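Side-chain contacts in fimbrium subunit Fim1C (Bacteroides vulgatus, PDB 4QB7), which probably forms part of the tip of a fimbrium, a cell-surface filament that mediates adhesion and biofilm formation: residues A[318-322]-A[323-327]; A[150-153]-A[154-157]. One frame throughout, in Å; residues are numbered along the deposited sequence.

Contact 1. Residues A[318-322]-A[323-327]; sequences TFKKG and TKHTY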
loop_
_atom_site.group_PDB
_atom_site.type_symbol
_atom_site.label_atom_id
_atom_site.label_comp_id
_atom_site.label_asym_id
_atom_site.label_seq_id
_atom_site.Cartn_x
_atom_site.Cartn_y
_atom_site.Cartn_z
ATOM N N THR A 318 9.563 -4.131 -10.218
ATOM C CA THR A 318 8.456 -4.571 -9.371
ATOM C C THR A 318 8.505 -3.762 -8.069
ATOM O O THR A 318 9.538 -3.160 -7.753
ATOM C CB THR A 318 8.462 -6.094 -9.162
ATOM O OG1 THR A 318 7.139 -6.507 -8.825
ATOM C CG2 THR A 318 9.430 -6.548 -8.104
ATOM N N PHE A 319 7.393 -3.786 -7.309
ATOM C CA PHE A 319 7.155 -3.008 -6.097
ATOM C C PHE A 319 7.165 -1.502 -6.494
ATOM O O PHE A 319 7.781 -0.663 -5.828
ATOM C CB PHE A 319 8.142 -3.369 -4.971
ATOM C CG PHE A 319 7.720 -4.470 -4.023
ATOM C CD1 PHE A 319 7.335 -5.720 -4.504
ATOM C CD2 PHE A 319 7.839 -4.307 -2.644
ATOM C CE1 PHE A 319 7.060 -6.785 -3.616
ATOM C CE2 PHE A 319 7.559 -5.370 -1.760
ATOM C CZ PHE A 319 7.158 -6.594 -2.253
ATOM N N LYS A 320 6.469 -1.182 -7.612
ATOM C CA LYS A 320 6.343 0.172 -8.166
ATOM C C LYS A 320 5.319 1.003 -7.393
ATOM O O LYS A 320 4.214 0.518 -7.104
ATOM C CB LYS A 320 5.906 0.124 -9.640
ATOM C CG LYS A 320 6.935 -0.366 -10.630
ATOM C CD LYS A 320 6.316 -0.516 -12.026
ATOM C CE LYS A 320 7.267 0.007 -13.070
ATOM N NZ LYS A 320 6.939 -0.494 -14.426
ATOM N N LYS A 321 5.664 2.266 -7.101
ATOM C CA LYS A 321 4.753 3.216 -6.448
ATOM C C LYS A 321 3.481 3.382 -7.269
ATOM O O LYS A 321 3.550 3.531 -8.491
ATOM C CB LYS A 321 5.454 4.568 -6.300
ATOM C CG LYS A 321 4.717 5.589 -5.487
ATOM C CD LYS A 321 5.612 6.809 -5.255
ATOM C CE LYS A 321 4.850 8.030 -4.783
ATOM N NZ LYS A 321 3.891 8.491 -5.800
ATOM N N GLY A 322 2.341 3.326 -6.598
ATOM C CA GLY A 322 1.044 3.512 -7.227
ATOM C C GLY A 322 0.615 2.423 -8.189
ATOM O O GLY A 322 -0.271 2.657 -9.020
ATOM N N THR A 323 1.219 1.218 -8.066
ATOM C CA THR A 323 0.915 0.034 -8.876
ATOM C C THR A 323 0.380 -1.077 -7.983
ATOM O O THR A 323 0.858 -1.239 -6.860
ATOM C CB THR A 323 2.175 -0.417 -9.634
ATOM O OG1 THR A 323 2.635 0.649 -10.444
ATOM C CG2 THR A 323 1.939 -1.596 -10.542
ATOM N N LYS A 324 -0.615 -1.828 -8.490
ATOM C CA LYS A 324 -1.152 -3.070 -7.916
ATOM C C LYS A 324 -0.438 -4.232 -8.626
ATOM O O LYS A 324 -0.620 -4.388 -9.835
ATOM C CB LYS A 324 -2.686 -3.211 -8.112
ATOM C CG LYS A 324 -3.551 -2.250 -7.322
ATOM C CD LYS A 324 -4.989 -2.759 -7.166
ATOM C CE LYS A 324 -5.924 -2.332 -8.273
ATOM N NZ LYS A 324 -7.224 -3.043 -8.181
ATOM N N HIS A 325 0.368 -5.034 -7.910
ATOM C CA HIS A 325 1.051 -6.193 -8.517
ATOM C C HIS A 325 0.380 -7.505 -8.138
ATOM O O HIS A 325 0.074 -7.738 -6.960
ATOM C CB HIS A 325 2.533 -6.273 -8.122
ATOM C CG HIS A 325 3.375 -5.099 -8.527
ATOM N ND1 HIS A 325 3.997 -5.053 -9.760
ATOM C CD2 HIS A 325 3.762 -4.020 -7.803
ATOM C CE1 HIS A 325 4.693 -3.926 -9.769
ATOM N NE2 HIS A 325 4.600 -3.286 -8.604
ATOM N N THR A 326 0.126 -8.348 -9.144
ATOM C CA THR A 326 -0.362 -9.720 -8.962
ATOM C C THR A 326 0.683 -10.616 -9.553
ATOM O O THR A 326 0.944 -10.520 -10.762
ATOM C CB THR A 326 -1.742 -9.992 -9.604
ATOM O OG1 THR A 326 -2.727 -9.097 -9.089
ATOM C CG2 THR A 326 -2.181 -11.457 -9.433
ATOM N N TYR A 327 1.307 -11.459 -8.731
ATOM C CA TYR A 327 2.308 -12.394 -9.253
ATOM C C TYR A 327 1.662 -13.722 -9.554
ATOM O O TYR A 327 0.961 -14.275 -8.697
ATOM C CB TYR A 327 3.457 -12.594 -8.274
ATOM C CG TYR A 327 4.187 -11.336 -7.883
ATOM C CD1 TYR A 327 4.940 -10.625 -8.816
ATOM C CD2 TYR A 327 4.195 -10.895 -6.563
ATOM C CE1 TYR A 327 5.608 -9.452 -8.462
ATOM C CE2 TYR A 327 4.881 -9.734 -6.191
ATOM C CZ TYR A 327 5.577 -9.011 -7.148
ATOM O OH TYR A 327 6.274 -7.882 -6.790
#
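H325 reaches back across a tight turn to the backbone N of K320. Its CB heads toward 318-322. CG stands anti to the carbonyl carbon (chi1 -61°), which brings the imidazole up to K320. T318 OG1 lies over one face of the ring, offset toward the rim, 3.6 Å from H325 ND1. T323 CG2 covers the opposite face, also near the rim. At the tip, H325 NE2 accepts a hydrogen bond from K320 N at 3.0 Å. The bond is fairly straight, 161° at the hydrogen, and K320 N lies close to the ring plane. At the other nitrogen, ND1 is hydrogen-bonded to D342 OD1. This pairing is consistent with a neutral ring protonated at ND1. The loop here is a type II beta turn from K320 to T323, closed by T323 N to K320 O at 3.2 Å. G322, third residue of the turn, has positive phi (68°). The turn feeds strand 323-331, which pairs with strands 159-178 and 338-346. Without the imidazole, as with an alanine at H325, K320 N and D342 OD1 would probably lose this partner and a gap would open between T318 OG1 and T323 CG2. Beyond the imidazole, Y327 OH donates to T318 OG1, 2.6 Å away. D342 OD2 is also hydrogen-bonded to T318 OG1. The same Y327 OH meets the edge of the F319 ring, 3.3 Å from F319 CD1.

Contact 2. Residues A[150-153]-A[154-157]; sequences DQTN and ESNK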
loop_
_atom_site.group_PDB
_atom_site.type_symbol
_atom_site.label_atom_id
_atom_site.label_comp_id
_atom_site.label_asym_id
_atom_site.label_seq_id
_atom_site.Cartn_x
_atom_site.Cartn_y
_atom_site.Cartn_z
ATOM N N ASP A 150 -2.746 27.415 -4.289
ATOM C CA ASP A 150 -3.096 28.804 -4.660
ATOM C C ASP A 150 -4.610 28.983 -4.808
ATOM O O ASP A 150 -5.096 29.505 -5.819
ATOM C CB ASP A 150 -2.371 29.238 -5.947
ATOM C CG ASP A 150 -0.877 29.369 -5.818
ATOM O OD1 ASP A 150 -0.392 29.624 -4.679
ATOM O OD2 ASP A 150 -0.193 29.250 -6.847
ATOM N N GLN A 151 -5.350 28.538 -3.792
ATOM C CA GLN A 151 -6.807 28.621 -3.808
ATOM C C GLN A 151 -7.314 29.908 -3.187
ATOM O O GLN A 151 -6.750 30.415 -2.210
ATOM C CB GLN A 151 -7.422 27.417 -3.078
ATOM C CG GLN A 151 -7.038 26.069 -3.697
ATOM C CD GLN A 151 -7.719 25.846 -5.030
ATOM O OE1 GLN A 151 -7.117 25.992 -6.101
ATOM N NE2 GLN A 151 -8.988 25.467 -4.994
ATOM N N THR A 152 -8.360 30.449 -3.798
ATOM C CA THR A 152 -9.122 31.593 -3.304
ATOM C C THR A 152 -10.578 31.130 -3.214
ATOM O O THR A 152 -10.909 30.025 -3.647
ATOM C CB THR A 152 -8.956 32.848 -4.162
ATOM O OG1 THR A 152 -9.666 32.717 -5.399
ATOM C CG2 THR A 152 -7.507 33.252 -4.360
ATOM N N ASN A 153 -11.444 31.985 -2.705
ATOM C CA ASN A 153 -12.869 31.722 -2.600
ATOM C C ASN A 153 -13.484 31.474 -3.989
ATOM O O ASN A 153 -14.514 30.822 -4.085
ATOM C CB ASN A 153 -13.524 32.934 -1.924
ATOM C CG ASN A 153 -15.028 32.893 -1.835
ATOM O OD1 ASN A 153 -15.640 31.930 -1.337
ATOM N ND2 ASN A 153 -15.652 33.944 -2.343
ATOM N N GLU A 154 -12.848 31.995 -5.052
ATOM C CA GLU A 154 -13.323 31.948 -6.432
ATOM C C GLU A 154 -12.799 30.751 -7.212
ATOM O O GLU A 154 -13.270 30.492 -8.325
ATOM C CB GLU A 154 -12.919 33.242 -7.172
ATOM C CG GLU A 154 -13.457 34.555 -6.597
ATOM C CD GLU A 154 -14.967 34.741 -6.529
ATOM O OE1 GLU A 154 -15.703 34.134 -7.347
ATOM O OE2 GLU A 154 -15.414 35.528 -5.662
ATOM N N SER A 155 -11.853 30.012 -6.643
ATOM C CA SER A 155 -11.203 28.897 -7.328
ATOM C C SER A 155 -12.179 27.800 -7.691
ATOM O O SER A 155 -12.218 27.394 -8.856
ATOM C CB SER A 155 -10.061 28.334 -6.488
ATOM O OG SER A 155 -8.929 29.183 -6.548
ATOM N N ASN A 156 -12.983 27.332 -6.712
ATOM C CA ASN A 156 -13.912 26.230 -6.925
ATOM C C ASN A 156 -15.145 26.348 -5.999
ATOM O O ASN A 156 -15.450 25.433 -5.227
ATOM C CB ASN A 156 -13.160 24.899 -6.717
ATOM C CG ASN A 156 -13.949 23.648 -6.998
ATOM O OD1 ASN A 156 -14.717 23.553 -7.971
ATOM N ND2 ASN A 156 -13.769 22.664 -6.141
ATOM N N LYS A 157 -15.866 27.485 -6.090
ATOM C CA LYS A 157 -17.114 27.726 -5.344
ATOM C C LYS A 157 -16.900 27.671 -3.802
ATOM O O LYS A 157 -17.831 27.333 -3.062
ATOM C CB LYS A 157 -18.189 26.704 -5.793
ATOM C CG LYS A 157 -18.357 26.683 -7.304
ATOM C CD LYS A 157 -19.061 25.464 -7.859
ATOM C CE LYS A 157 -19.374 25.708 -9.315
ATOM N NZ LYS A 157 -20.397 24.768 -9.835
HETATM O O HOH W 1 -12.713 27.934 -4.066
#
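S155 lays its CB against the side-chain amide of Q151, with S155 CB 3.7 Å from Q151 CD. Its hydroxyl turns back to the backbone. OG sits anti to the carbonyl carbon (chi1 -76°) and accepts a nearly straight hydrogen bond from T152 N at 3.1 Å, 171° at the hydrogen. In return, S155 N donates to T152 O at 3.1 Å. This closes a turn over N153 and E154, whose backbone angles are those of type I. A chi1 of 73° sets T152 OG1 on the side between the backbone N and the carbonyl carbon. From there it accepts a longer hydrogen bond from E154 N, 3.3 Å away, which makes an ST turn. One water extends the turn: it donates to T152 O and accepts from N156 N. The loop joins strands 141-143 and 159-178. At the first residue of 150-157, D150 OD1 is hydrogen-bonded to W52 N of helix 52-55. Q151 hydrogen-bonds I91 through the backbone and packs on W84 and on F93 of strand 90-97. Near the end of the loop, N156 ND2 is hydrogen-bonded to T159 O, where strand 159-178 begins.

Overall arrangement
Contact 1 is partly buried, and its centre is about 9 Å from the centre of the chain. Contact 2 is a surface loop whose centre is about 32 Å from that point. The centres of the two contacts are about 36 Å apart and they do not touch. Both are local turns that lead into a strand of the same mixed sheet: 318-322 into 323-331, and 150-157 into 159-178. These two strands pair in parallel, yet the contacts stay about 20 Å apart at their nearest atoms. The chemistry differs with place. Inside, rings and a shared aspartate tie side chains to each other and to the backbone. Outside, short hydroxyl side chains and a water mainly hold the backbone.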